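Protein (soluble lytic transglycosylase SLT70) (PDB 1QSA) cleaves the glycosidic bonds between N-acetylmuramic acid and N-acetylglucosamine in peptidoglycan, leaving a 1,6-anhydro bond on the muramic acid residue. Local coordinates at residues G463-Q468 and F541-I546; I474-S479 and L592-Y597; A551-P556 and R585-N590; R560-N565 and S578-E583. All coordinates share one frame; numbering follows the deposited sequence. Where two conformers were deposited one is given.

Contact 1. Residues G463-Q468 and F541-I546. With SO4 (sulfate ion), chain L.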
loop_
_atom_site.group_PDB
_atom_site.type_symbol
_atom_site.label_atom_id
_atom_site.label_comp_id
_atom_site.label_asym_id
_atom_site.label_seq_id
_atom_site.Cartn_x
_atom_site.Cartn_y
_atom_site.Cartn_z
ATOM N N GLY A 463 14.536 23.963 -17.457
ATOM C CA GLY A 463 14.318 25.322 -16.995
ATOM C C GLY A 463 13.988 25.392 -15.514
ATOM O O GLY A 463 13.476 26.401 -15.045
ATOM N N LYS A 464 14.249 24.312 -14.783
ATOM C CA LYS A 464 13.956 24.280 -13.348
ATOM C C LYS A 464 15.221 23.964 -12.561
ATOM O O LYS A 464 16.235 23.605 -13.145
ATOM C CB LYS A 464 12.886 23.222 -13.066
ATOM C CG LYS A 464 11.589 23.472 -13.822
ATOM C CD LYS A 464 10.553 22.420 -13.482
ATOM C CE LYS A 464 9.189 22.749 -14.085
ATOM N NZ LYS A 464 9.190 22.729 -15.587
ATOM N N GLU A 465 15.180 24.141 -11.244
ATOM C CA GLU A 465 16.336 23.828 -10.413
ATOM C C GLU A 465 16.367 22.365 -9.958
ATOM O O GLU A 465 17.431 21.828 -9.664
ATOM C CB GLU A 465 16.369 24.753 -9.197
ATOM C CG GLU A 465 16.355 26.238 -9.568
ATOM C CD GLU A 465 16.071 27.122 -8.378
ATOM O OE1 GLU A 465 14.914 27.139 -7.914
ATOM O OE2 GLU A 465 17.013 27.794 -7.888
ATOM N N ILE A 466 15.202 21.724 -9.881
ATOM C CA ILE A 466 15.160 20.307 -9.508
ATOM C C ILE A 466 15.949 19.496 -10.538
ATOM O O ILE A 466 15.822 19.724 -11.749
ATOM C CB ILE A 466 13.691 19.734 -9.454
ATOM C CG1 ILE A 466 12.900 20.094 -10.725
ATOM C CG2 ILE A 466 12.986 20.199 -8.170
ATOM C CD1 ILE A 466 11.605 19.275 -10.878
ATOM N N PRO A 467 16.855 18.618 -10.077
ATOM C CA PRO A 467 17.637 17.800 -11.017
ATOM C C PRO A 467 16.739 16.807 -11.773
ATOM O O PRO A 467 15.727 16.338 -11.242
ATOM C CB PRO A 467 18.590 17.040 -10.093
ATOM C CG PRO A 467 18.756 17.947 -8.926
ATOM C CD PRO A 467 17.339 18.455 -8.698
ATOM N N GLN A 468 17.101 16.489 -13.010
ATOM C CA GLN A 468 16.330 15.506 -13.786
ATOM C C GLN A 468 16.254 14.172 -13.024
ATOM O O GLN A 468 15.188 13.572 -12.921
ATOM C CB GLN A 468 16.966 15.267 -15.152
ATOM C CG GLN A 468 16.108 14.362 -16.045
ATOM C CD GLN A 468 16.825 13.945 -17.310
ATOM O OE1 GLN A 468 17.641 14.695 -17.843
ATOM N NE2 GLN A 468 16.527 12.746 -17.798
ATOM N N PHE A 541 11.600 25.307 0.004
ATOM C CA PHE A 541 12.418 24.833 1.109
ATOM C C PHE A 541 13.930 24.905 0.888
ATOM O O PHE A 541 14.683 24.098 1.432
ATOM C CB PHE A 541 11.990 23.424 1.529
ATOM C CG PHE A 541 10.638 23.379 2.196
ATOM C CD1 PHE A 541 10.500 23.683 3.544
ATOM C CD2 PHE A 541 9.499 23.063 1.465
ATOM C CE1 PHE A 541 9.241 23.678 4.155
ATOM C CE2 PHE A 541 8.244 23.053 2.063
ATOM C CZ PHE A 541 8.113 23.362 3.410
ATOM N N GLY A 542 14.372 25.853 0.066
ATOM C CA GLY A 542 15.803 26.036 -0.139
ATOM C C GLY A 542 16.583 25.008 -0.932
ATOM O O GLY A 542 17.758 24.746 -0.635
ATOM N N ASN A 543 15.937 24.409 -1.927
ATOM C CA ASN A 543 16.590 23.441 -2.804
ATOM C C ASN A 543 17.166 22.251 -2.039
ATOM O O ASN A 543 18.234 21.731 -2.372
ATOM C CB ASN A 543 17.686 24.134 -3.635
ATOM C CG ASN A 543 17.122 25.083 -4.693
ATOM O OD1 ASN A 543 15.950 25.470 -4.651
ATOM N ND2 ASN A 543 17.970 25.472 -5.643
ATOM N N ASN A 544 16.391 21.767 -1.077
ATOM C CA ASN A 544 16.793 20.631 -0.249
ATOM C C ASN A 544 15.841 19.467 -0.539
ATOM O O ASN A 544 14.641 19.585 -0.322
ATOM C CB ASN A 544 16.731 21.059 1.223
ATOM C CG ASN A 544 17.138 19.953 2.168
ATOM O OD1 ASN A 544 16.484 18.908 2.228
ATOM N ND2 ASN A 544 18.206 20.184 2.938
ATOM N N ARG A 545 16.387 18.360 -1.035
ATOM C CA ARG A 545 15.585 17.200 -1.418
ATOM C C ARG A 545 14.901 16.473 -0.268
ATOM O O ARG A 545 13.898 15.791 -0.473
ATOM C CB ARG A 545 16.398 16.240 -2.285
ATOM C CG ARG A 545 16.801 16.860 -3.637
ATOM C CD ARG A 545 17.807 15.959 -4.355
ATOM N NE ARG A 545 18.891 15.647 -3.425
ATOM C CZ ARG A 545 19.319 14.421 -3.137
ATOM N NH1 ARG A 545 18.849 13.362 -3.793
ATOM N NH2 ARG A 545 20.275 14.261 -2.223
ATOM N N ILE A 546 15.424 16.616 0.946
ATOM C CA ILE A 546 14.761 15.973 2.078
ATOM C C ILE A 546 13.430 16.698 2.289
ATOM O O ILE A 546 12.375 16.067 2.387
ATOM C CB ILE A 546 15.633 16.050 3.369
ATOM C CG1 ILE A 546 16.875 15.162 3.200
ATOM C CG2 ILE A 546 14.815 15.629 4.601
ATOM C CD1 ILE A 546 17.905 15.306 4.332
HETATM S S SO4 L . 20.289 18.400 -14.143
HETATM O O1 SO4 L . 18.880 18.052 -14.392
HETATM O O2 SO4 L . 20.980 17.270 -13.499
HETATM O O3 SO4 L . 20.957 18.707 -15.420
HETATM O O4 SO4 L . 20.365 19.575 -13.256
#

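Contact 2. Residues I474-S479 and L592-Y597. With SO4 (sulfate ion), chain B; SO4 (sulfate ion), chain H.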
loop_
_atom_site.group_PDB
_atom_site.type_symbol
_atom_site.label_atom_id
_atom_site.label_comp_id
_atom_site.label_asym_id
_atom_site.label_seq_id
_atom_site.Cartn_x
_atom_site.Cartn_y
_atom_site.Cartn_z
ATOM N N ILE A 474 11.345 10.614 -7.909
ATOM C CA ILE A 474 10.000 10.855 -7.368
ATOM C C ILE A 474 8.966 10.041 -8.155
ATOM O O ILE A 474 8.124 9.344 -7.573
ATOM C CB ILE A 474 9.667 12.382 -7.387
ATOM C CG1 ILE A 474 10.498 13.118 -6.314
ATOM C CG2 ILE A 474 8.148 12.629 -7.188
ATOM C CD1 ILE A 474 9.944 13.001 -4.876
ATOM N N ALA A 475 9.046 10.096 -9.484
ATOM C CA ALA A 475 8.110 9.338 -10.320
ATOM C C ALA A 475 8.230 7.825 -10.094
ATOM O O ALA A 475 7.224 7.113 -9.998
ATOM C CB ALA A 475 8.335 9.676 -11.788
ATOM N N ARG A 476 9.469 7.337 -9.987
ATOM C CA ARG A 476 9.719 5.915 -9.760
ATOM C C ARG A 476 9.061 5.465 -8.452
ATOM O O ARG A 476 8.396 4.431 -8.401
ATOM C CB ARG A 476 11.230 5.651 -9.736
ATOM C CG ARG A 476 11.636 4.266 -9.208
ATOM C CD ARG A 476 11.120 3.136 -10.082
ATOM N NE ARG A 476 11.593 1.833 -9.607
ATOM C CZ ARG A 476 11.084 1.172 -8.576
ATOM N NH1 ARG A 476 10.042 1.665 -7.913
ATOM N NH2 ARG A 476 11.585 -0.019 -8.241
ATOM N N GLN A 477 9.203 6.282 -7.410
ATOM C CA GLN A 477 8.610 5.969 -6.118
ATOM C C GLN A 477 7.088 6.016 -6.185
ATOM O O GLN A 477 6.412 5.125 -5.664
ATOM C CB GLN A 477 9.104 6.953 -5.048
ATOM C CG GLN A 477 8.249 6.999 -3.772
ATOM C CD GLN A 477 8.251 5.698 -3.000
ATOM O OE1 GLN A 477 9.233 4.960 -3.000
ATOM N NE2 GLN A 477 7.140 5.403 -2.337
ATOM N N GLU A 478 6.566 7.039 -6.855
ATOM C CA GLU A 478 5.117 7.237 -6.930
ATOM C C GLU A 478 4.325 6.206 -7.730
ATOM O O GLU A 478 3.336 5.639 -7.237
ATOM C CB GLU A 478 4.797 8.639 -7.493
ATOM C CG GLU A 478 5.203 9.817 -6.586
ATOM C CD GLU A 478 4.372 9.908 -5.309
ATOM O OE1 GLU A 478 3.475 9.062 -5.098
ATOM O OE2 GLU A 478 4.605 10.853 -4.516
ATOM N N SER A 479 4.795 5.911 -8.940
ATOM C CA SER A 479 4.051 5.032 -9.845
ATOM C C SER A 479 4.719 3.754 -10.320
ATOM O O SER A 479 4.075 2.964 -11.032
ATOM C CB SER A 479 3.713 5.831 -11.098
ATOM O OG SER A 479 4.915 6.142 -11.790
ATOM N N LEU A 592 15.637 9.344 -1.879
ATOM C CA LEU A 592 17.059 9.679 -1.827
ATOM C C LEU A 592 17.904 8.518 -2.374
ATOM O O LEU A 592 18.830 8.758 -3.158
ATOM C CB LEU A 592 17.487 10.042 -0.404
ATOM C CG LEU A 592 16.827 11.318 0.149
ATOM C CD1 LEU A 592 17.235 11.485 1.610
ATOM C CD2 LEU A 592 17.183 12.540 -0.659
ATOM N N ALA A 593 17.554 7.274 -2.029
ATOM C CA ALA A 593 18.284 6.122 -2.554
ATOM C C ALA A 593 18.087 6.029 -4.078
ATOM O O ALA A 593 19.060 5.835 -4.830
ATOM C CB ALA A 593 17.813 4.836 -1.880
ATOM N N TYR A 594 16.863 6.278 -4.543
ATOM C CA TYR A 594 16.548 6.192 -5.979
ATOM C C TYR A 594 17.234 7.278 -6.801
ATOM O O TYR A 594 17.662 7.037 -7.934
ATOM C CB TYR A 594 15.044 6.259 -6.211
ATOM C CG TYR A 594 14.223 5.121 -5.629
ATOM C CD1 TYR A 594 14.815 4.024 -4.984
ATOM C CD2 TYR A 594 12.829 5.162 -5.708
ATOM C CE1 TYR A 594 14.023 2.993 -4.428
ATOM C CE2 TYR A 594 12.039 4.152 -5.162
ATOM C CZ TYR A 594 12.644 3.078 -4.524
ATOM O OH TYR A 594 11.860 2.127 -3.940
ATOM N N ASP A 595 17.341 8.473 -6.227
ATOM C CA ASP A 595 18.004 9.585 -6.913
ATOM C C ASP A 595 19.478 9.184 -7.135
ATOM O O ASP A 595 20.019 9.381 -8.224
ATOM C CB ASP A 595 17.873 10.885 -6.096
ATOM C CG ASP A 595 18.180 12.125 -6.921
ATOM O OD1 ASP A 595 18.553 11.963 -8.095
ATOM O OD2 ASP A 595 18.039 13.258 -6.417
ATOM N N ALA A 596 20.098 8.563 -6.133
ATOM C CA ALA A 596 21.488 8.104 -6.281
ATOM C C ALA A 596 21.588 7.058 -7.407
ATOM O O ALA A 596 22.497 7.137 -8.243
ATOM C CB ALA A 596 22.013 7.537 -4.969
ATOM N N TYR A 597 20.641 6.120 -7.463
ATOM C CA TYR A 597 20.652 5.112 -8.527
ATOM C C TYR A 597 20.512 5.796 -9.886
ATOM O O TYR A 597 21.228 5.466 -10.821
ATOM C CB TYR A 597 19.505 4.117 -8.363
ATOM C CG TYR A 597 19.553 3.281 -7.114
ATOM C CD1 TYR A 597 20.765 2.919 -6.534
ATOM C CD2 TYR A 597 18.366 2.852 -6.500
ATOM C CE1 TYR A 597 20.801 2.150 -5.369
ATOM C CE2 TYR A 597 18.392 2.097 -5.340
ATOM C CZ TYR A 597 19.616 1.751 -4.779
ATOM O OH TYR A 597 19.648 1.032 -3.615
HETATM S S SO4 B . 16.572 -0.252 -2.336
HETATM O O1 SO4 B . 16.960 1.146 -2.058
HETATM O O2 SO4 B . 17.436 -0.796 -3.403
HETATM O O3 SO4 B . 16.756 -1.033 -1.101
HETATM O O4 SO4 B . 15.158 -0.332 -2.744
HETATM S S SO4 H . 10.480 -1.419 -5.201
HETATM O O1 SO4 H . 11.659 -0.614 -4.827
HETATM O O2 SO4 H . 9.646 -1.656 -4.008
HETATM O O3 SO4 H . 9.695 -0.691 -6.211
HETATM O O4 SO4 H . 10.928 -2.705 -5.756
HETATM O O HOH W 1 9.118 2.349 -3.741
#

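Contact 3. Residues A551-P556 and R585-N590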
loop_
_atom_site.group_PDB
_atom_site.type_symbol
_atom_site.label_atom_id
_atom_site.label_comp_id
_atom_site.label_asym_id
_atom_site.label_seq_id
_atom_site.Cartn_x
_atom_site.Cartn_y
_atom_site.Cartn_z
ATOM N N ALA A 551 7.642 17.244 1.617
ATOM C CA ALA A 551 6.540 18.153 1.280
ATOM C C ALA A 551 5.671 17.576 0.149
ATOM O O ALA A 551 4.449 17.709 0.173
ATOM C CB ALA A 551 7.076 19.545 0.897
ATOM N N TYR A 552 6.286 16.891 -0.815
ATOM C CA TYR A 552 5.524 16.311 -1.921
ATOM C C TYR A 552 4.592 15.219 -1.393
ATOM O O TYR A 552 3.432 15.137 -1.787
ATOM C CB TYR A 552 6.474 15.741 -2.986
ATOM C CG TYR A 552 5.815 15.447 -4.325
ATOM C CD1 TYR A 552 5.195 14.212 -4.569
ATOM C CD2 TYR A 552 5.796 16.413 -5.335
ATOM C CE1 TYR A 552 4.565 13.948 -5.793
ATOM C CE2 TYR A 552 5.166 16.162 -6.564
ATOM C CZ TYR A 552 4.551 14.927 -6.780
ATOM O OH TYR A 552 3.899 14.693 -7.974
ATOM N N ASN A 553 5.070 14.442 -0.430
ATOM C CA ASN A 553 4.278 13.348 0.146
ATOM C C ASN A 553 3.269 13.770 1.236
ATOM O O ASN A 553 2.114 13.332 1.217
ATOM C CB ASN A 553 5.226 12.267 0.699
ATOM C CG ASN A 553 4.486 11.077 1.303
ATOM O OD1 ASN A 553 4.455 10.912 2.509
ATOM N ND2 ASN A 553 3.888 10.247 0.455
ATOM N N ALA A 554 3.704 14.642 2.144
ATOM C CA ALA A 554 2.892 15.068 3.282
ATOM C C ALA A 554 2.368 16.497 3.279
ATOM O O ALA A 554 1.569 16.861 4.149
ATOM C CB ALA A 554 3.669 14.809 4.586
ATOM N N GLY A 555 2.803 17.305 2.321
ATOM C CA GLY A 555 2.351 18.692 2.253
ATOM C C GLY A 555 3.336 19.640 2.922
ATOM O O GLY A 555 3.949 19.295 3.932
ATOM N N PRO A 556 3.525 20.857 2.384
ATOM C CA PRO A 556 4.457 21.830 2.967
ATOM C C PRO A 556 4.182 22.171 4.444
ATOM O O PRO A 556 5.120 22.363 5.206
ATOM C CB PRO A 556 4.286 23.058 2.065
ATOM C CG PRO A 556 3.890 22.464 0.743
ATOM C CD PRO A 556 2.935 21.363 1.128
ATOM N N ARG A 585 8.531 9.032 6.155
ATOM C CA ARG A 585 9.915 8.686 6.479
ATOM C C ARG A 585 10.437 7.671 5.449
ATOM O O ARG A 585 11.532 7.828 4.894
ATOM C CB ARG A 585 9.974 8.102 7.892
ATOM C CG ARG A 585 11.370 7.856 8.399
ATOM C CD ARG A 585 11.346 7.473 9.878
ATOM N NE ARG A 585 10.621 6.239 10.170
ATOM C CZ ARG A 585 9.494 6.160 10.881
ATOM N NH1 ARG A 585 8.927 7.248 11.379
ATOM N NH2 ARG A 585 8.929 4.982 11.100
ATOM N N GLY A 586 9.635 6.645 5.169
ATOM C CA GLY A 586 10.035 5.643 4.192
ATOM C C GLY A 586 10.121 6.214 2.781
ATOM O O GLY A 586 11.001 5.836 1.994
ATOM N N TYR A 587 9.209 7.124 2.459
ATOM C CA TYR A 587 9.177 7.786 1.150
ATOM C C TYR A 587 10.487 8.558 0.918
ATOM O O TYR A 587 11.116 8.440 -0.142
ATOM C CB TYR A 587 7.983 8.748 1.127
ATOM C CG TYR A 587 7.752 9.490 -0.172
ATOM C CD1 TYR A 587 8.368 10.717 -0.419
ATOM C CD2 TYR A 587 6.885 8.985 -1.134
ATOM C CE1 TYR A 587 8.125 11.429 -1.595
ATOM C CE2 TYR A 587 6.627 9.688 -2.320
ATOM C CZ TYR A 587 7.251 10.909 -2.539
ATOM O OH TYR A 587 6.986 11.636 -3.671
ATOM N N VAL A 588 10.896 9.349 1.910
ATOM C CA VAL A 588 12.108 10.160 1.801
ATOM C C VAL A 588 13.341 9.271 1.624
ATOM O O VAL A 588 14.173 9.535 0.758
ATOM C CB VAL A 588 12.252 11.108 3.010
ATOM C CG1 VAL A 588 13.573 11.849 2.954
ATOM C CG2 VAL A 588 11.098 12.112 2.989
ATOM N N LYS A 589 13.423 8.207 2.417
ATOM C CA LYS A 589 14.540 7.268 2.317
ATOM C C LYS A 589 14.599 6.660 0.918
ATOM O O LYS A 589 15.659 6.618 0.294
ATOM C CB LYS A 589 14.398 6.165 3.365
ATOM C CG LYS A 589 14.626 6.658 4.790
ATOM C CD LYS A 589 14.450 5.532 5.779
ATOM C CE LYS A 589 14.726 6.003 7.203
ATOM N NZ LYS A 589 14.439 4.885 8.181
ATOM N N ASN A 590 13.456 6.203 0.422
ATOM C CA ASN A 590 13.409 5.622 -0.916
ATOM C C ASN A 590 13.824 6.626 -1.992
ATOM O O ASN A 590 14.658 6.336 -2.835
ATOM C CB ASN A 590 11.993 5.129 -1.247
ATOM C CG ASN A 590 11.649 3.821 -0.570
ATOM O OD1 ASN A 590 12.513 3.149 0.013
ATOM N ND2 ASN A 590 10.384 3.432 -0.668
#

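Contact 4. Residues R560-N565 and S578-E583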
loop_
_atom_site.group_PDB
_atom_site.type_symbol
_atom_site.label_atom_id
_atom_site.label_comp_id
_atom_site.label_asym_id
_atom_site.label_seq_id
_atom_site.Cartn_x
_atom_site.Cartn_y
_atom_site.Cartn_z
ATOM N N ARG A 560 6.859 22.200 7.587
ATOM C CA ARG A 560 7.115 23.384 8.422
ATOM C C ARG A 560 7.023 23.018 9.907
ATOM O O ARG A 560 7.873 23.411 10.708
ATOM C CB ARG A 560 6.112 24.491 8.098
ATOM C CG ARG A 560 6.359 25.163 6.760
ATOM C CD ARG A 560 5.497 26.414 6.602
ATOM N NE ARG A 560 4.078 26.125 6.378
ATOM C CZ ARG A 560 3.528 25.952 5.173
ATOM N NH1 ARG A 560 4.277 25.976 4.086
ATOM N NH2 ARG A 560 2.236 25.706 5.057
ATOM N N THR A 561 5.988 22.265 10.266
ATOM C CA THR A 561 5.802 21.805 11.646
ATOM C C THR A 561 6.996 20.963 12.114
ATOM O O THR A 561 7.550 21.182 13.192
ATOM C CB THR A 561 4.498 20.987 11.774
ATOM O OG1 THR A 561 3.389 21.857 11.529
ATOM C CG2 THR A 561 4.355 20.370 13.160
ATOM N N TRP A 562 7.401 19.998 11.298
ATOM C CA TRP A 562 8.535 19.161 11.648
ATOM C C TRP A 562 9.823 19.960 11.848
ATOM O O TRP A 562 10.579 19.712 12.793
ATOM C CB TRP A 562 8.718 18.088 10.577
ATOM C CG TRP A 562 7.548 17.143 10.526
ATOM C CD1 TRP A 562 6.602 16.948 11.502
ATOM C CD2 TRP A 562 7.186 16.283 9.436
ATOM N NE1 TRP A 562 5.676 16.018 11.083
ATOM C CE2 TRP A 562 6.005 15.599 9.818
ATOM C CE3 TRP A 562 7.740 16.023 8.168
ATOM C CZ2 TRP A 562 5.365 14.675 8.978
ATOM C CZ3 TRP A 562 7.096 15.094 7.330
ATOM C CH2 TRP A 562 5.923 14.436 7.747
ATOM N N LEU A 563 10.040 20.963 10.996
ATOM C CA LEU A 563 11.232 21.796 11.119
ATOM C C LEU A 563 11.164 22.671 12.371
ATOM O O LEU A 563 12.184 22.939 13.002
ATOM C CB LEU A 563 11.440 22.632 9.853
ATOM C CG LEU A 563 12.111 21.853 8.715
ATOM C CD1 LEU A 563 12.010 22.627 7.393
ATOM C CD2 LEU A 563 13.573 21.586 9.098
ATOM N N GLY A 564 9.945 23.052 12.755
ATOM C CA GLY A 564 9.752 23.848 13.960
ATOM C C GLY A 564 10.044 22.997 15.193
ATOM O O GLY A 564 10.506 23.512 16.217
ATOM N N ASN A 565 9.818 21.690 15.071
ATOM C CA ASN A 565 10.056 20.738 16.161
ATOM C C ASN A 565 11.550 20.491 16.399
ATOM O O ASN A 565 12.018 20.590 17.529
ATOM C CB ASN A 565 9.364 19.396 15.876
ATOM C CG ASN A 565 7.839 19.480 15.907
ATOM O OD1 ASN A 565 7.258 20.444 16.409
ATOM N ND2 ASN A 565 7.183 18.438 15.387
ATOM N N SER A 578 13.699 10.834 12.223
ATOM C CA SER A 578 12.727 11.297 13.206
ATOM C C SER A 578 11.398 11.789 12.631
ATOM O O SER A 578 10.494 12.162 13.384
ATOM C CB SER A 578 13.345 12.358 14.135
ATOM O OG SER A 578 13.763 13.499 13.412
ATOM N N ILE A 579 11.265 11.801 11.309
ATOM C CA ILE A 579 9.986 12.193 10.691
ATOM C C ILE A 579 8.937 11.277 11.354
ATOM O O ILE A 579 9.049 10.057 11.317
ATOM C CB ILE A 579 10.027 11.980 9.172
ATOM C CG1 ILE A 579 10.866 13.104 8.534
ATOM C CG2 ILE A 579 8.602 11.961 8.601
ATOM C CD1 ILE A 579 11.161 12.918 7.030
ATOM N N PRO A 580 7.921 11.872 11.995
ATOM C CA PRO A 580 6.893 11.088 12.690
ATOM C C PRO A 580 5.910 10.234 11.907
ATOM O O PRO A 580 5.301 9.341 12.485
ATOM C CB PRO A 580 6.197 12.124 13.571
ATOM C CG PRO A 580 6.324 13.379 12.798
ATOM C CD PRO A 580 7.712 13.322 12.179
ATOM N N PHE A 581 5.725 10.524 10.622
ATOM C CA PHE A 581 4.829 9.736 9.781
ATOM C C PHE A 581 5.672 8.635 9.146
ATOM O O PHE A 581 6.567 8.932 8.353
ATOM C CB PHE A 581 4.242 10.581 8.647
ATOM C CG PHE A 581 3.242 11.608 9.084
ATOM C CD1 PHE A 581 2.914 11.781 10.429
ATOM C CD2 PHE A 581 2.629 12.418 8.127
ATOM C CE1 PHE A 581 1.985 12.759 10.814
ATOM C CE2 PHE A 581 1.711 13.388 8.492
ATOM C CZ PHE A 581 1.388 13.557 9.843
ATOM N N SER A 582 5.389 7.378 9.479
ATOM C CA SER A 582 6.160 6.265 8.925
ATOM C C SER A 582 6.162 6.234 7.399
ATOM O O SER A 582 7.187 5.922 6.797
ATOM C CB SER A 582 5.661 4.924 9.479
ATOM O OG SER A 582 4.280 4.756 9.240
ATOM N N GLU A 583 5.020 6.558 6.779
ATOM C CA GLU A 583 4.932 6.561 5.316
ATOM C C GLU A 583 5.882 7.590 4.700
ATOM O O GLU A 583 6.593 7.292 3.742
ATOM C CB GLU A 583 3.505 6.861 4.831
ATOM C CG GLU A 583 3.403 7.001 3.292
ATOM C CD GLU A 583 2.064 7.573 2.807
ATOM O OE1 GLU A 583 1.052 7.459 3.539
ATOM O OE2 GLU A 583 2.018 8.135 1.683
#

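Contact 1. Residues G463-Q468 and F541-I546
The carboxylate of Glu465 and the side-chain amide of Asn543 meet near their ends with their planes 79° apart, almost perpendicular, and neither stacks on the other. One bond joins them: ND2 of Asn543 points at OE2 of Glu465 over 3.4 Å. It is straight, with an angle of 173° at the hydrogen, but weak because it is long. Glu465 was modelled in two conformers and touches a crystal neighbour, so this weak surface bond is doubtful. The Glu465 chain runs extended beyond CG (chi2 167°), which carries the carboxylate out to the amide. The backbone on the Glu465 side is secured separately, since Gln535 of helix 523-540 accepts from the N atoms of Glu465 and Ile466. Further along, Gln468 N at the start of helix 468-479 donates to O1 of a bound sulfate, probably from the crystallisation liquor, at 2.7 Å, an anion at a helix N-terminus. On the other segment, OD1 of Asn544 caps helix 545-554 through a weak bond of 2.8 Å from Ile546 N, and it also receives Phe547 N. The fold feature illustrated is a tight helix-to-helix junction of the Slt-type domain: a Schellman motif with Gly542 as its C-prime residue, followed closely by an asparagine N-cap.

Contact 2. Residues I474-S479 and L592-Y597
OE1 of Gln477 is held from two directions: a water donates to it at 2.7 Å, and ND2 of Asn590, one turn before Tyr594 on helix 582-601, supplies a further hydrogen bond. The same water donates to OH of Tyr594 at 2.8 Å, linking Gln477 to Tyr594, which share no direct hydrogen bond. OE1 of Gln477 also lies 3.6 Å from CE2 of Tyr594, with amide and ring planes only 23° apart. Next to it, Arg476 crosses Tyr594 at about a right angle. Its CG rests 3.8 Å from CD2 of the ring, and the bend at chi2 (63°) turns the chain so that CE2 of Tyr594 lies over one face of the guanidinium. O3 of a sulfate (chain H), probably from the crystallisation liquor, approaches near the guanidinium plane and is gripped twice, at 2.9 Å from NH1 and 2.9 Å from NH2 of Arg476. The remaining NE donates to the carbonyl oxygen of Arg448, which should limit the rotation of the group. An aliphatic stem against a ring and a charged end turned to an anion thus share one arginine. The packing of these two helices is part of the lysozyme-like transglycosylase domain, on the helix that carries Glu478, the predicted active-site residue.

Contact 3. Residues A551-P556 and R585-N590
Asn553 and Tyr587 run past each other in opposite directions, the asparagine lying over one face of the tyrosine ring. CB of Asn553 stands above the middle of that ring, 3.7 Å from its centroid and 12° off the normal, a CH-pi contact. Its amide then follows the ring surface, with the two planes 23° apart and ND2 over the face at 3.6 Å from CD2 of Tyr587. What fixes the rotation of the amide lies at the start of helix 582-601: OD1 of Asn553 is bonded to OG1 of Thr584, and ND2 to OE2 of Glu583. Tyr552 approaches differently. Its ring meets the end of Tyr587 obliquely, with CD1 3.3 Å from the Tyr587 hydroxyl. Both tyrosines hold CG anti to N (chi1 -178° for Tyr587), which sends the two rings toward helix 468-479. The hydroxyl of Tyr587 is hydrogen-bonded to OE2 of Glu478 on that helix; that of Tyr552 bonds instead to Met495 O, beyond the helix in the chain. Asn553 thus lies in what is probably a second shell, packing on the ring whose hydroxyl meets Glu478. The grouping probably lines the predicted active site; a glycerol, probably from the crystallisation liquor, bonded to Tyr552 O is consistent with a pocket there.

Contact 4. Residues R560-N565 and S578-E583
Trp562 and Ile579 bring their backbones together with CA atoms 7.2 Å apart, one on helix 556-566 and the other on an irregular link. From Ile579 the chain passes in loop conformation through Pro580 to Phe581, the N-cap position of helix 582-601. Three consecutive residues of this link pack on one face and one edge of the indole. With CG beside its backbone N (chi1 -65°), Trp562 projects into the bend. CG2 of Ile579 sits over the six-membered ring, 4.0 Å from its centroid, and on the same face CD of Pro580 lies over the five-membered ring, 3.7 Å from that centroid. CG of Pro580 comes to 3.2 Å from NE1 of Trp562, so the proline packs tightly. Phe581 takes the edge: its CD2 lies near the indole plane, 3.6 Å from CZ2 of Trp562. Relative to the phenyl ring, CZ2 stands over its face, giving an edge-to-face pair with planes at 87° and centroids 5.1 Å apart. Ala554, Phe575 and Thr584 add further contacts to the tryptophan. No hydrogen bond crosses between the two segments. The chemistry is CH-pi, aromatic and dispersive, which suggests that the fit of shapes against the indole largely seats this link on helix 556-566.

How the contacts relate
The four contacts lie in the C-terminal part of the chain and, apart from 2 and 4, touch one another; their chemistry changes with depth. Contact 1 lies at the surface and rests on a long polar bond; contacts 2, 3 and 4 are partly buried and rely on rings. All three of these use helix 582-601 or its entry, whereas helix 545-554 serves contacts 1 and 3. Contact 2 adds a water bridge to its ring packing, with a sulfate held by Arg476, contact 3 pairs an amide with a ring, and contact 4 is wholly apolar. Contacts 1 and 2 are joined by the salt bridge Arg545–Asp595, and contacts 3 and 4 by a probable hydrogen bond from Arg585 to Ile579 O. Contacts 2 and 3 flank the predicted active site; 1 and 4 are remote from it.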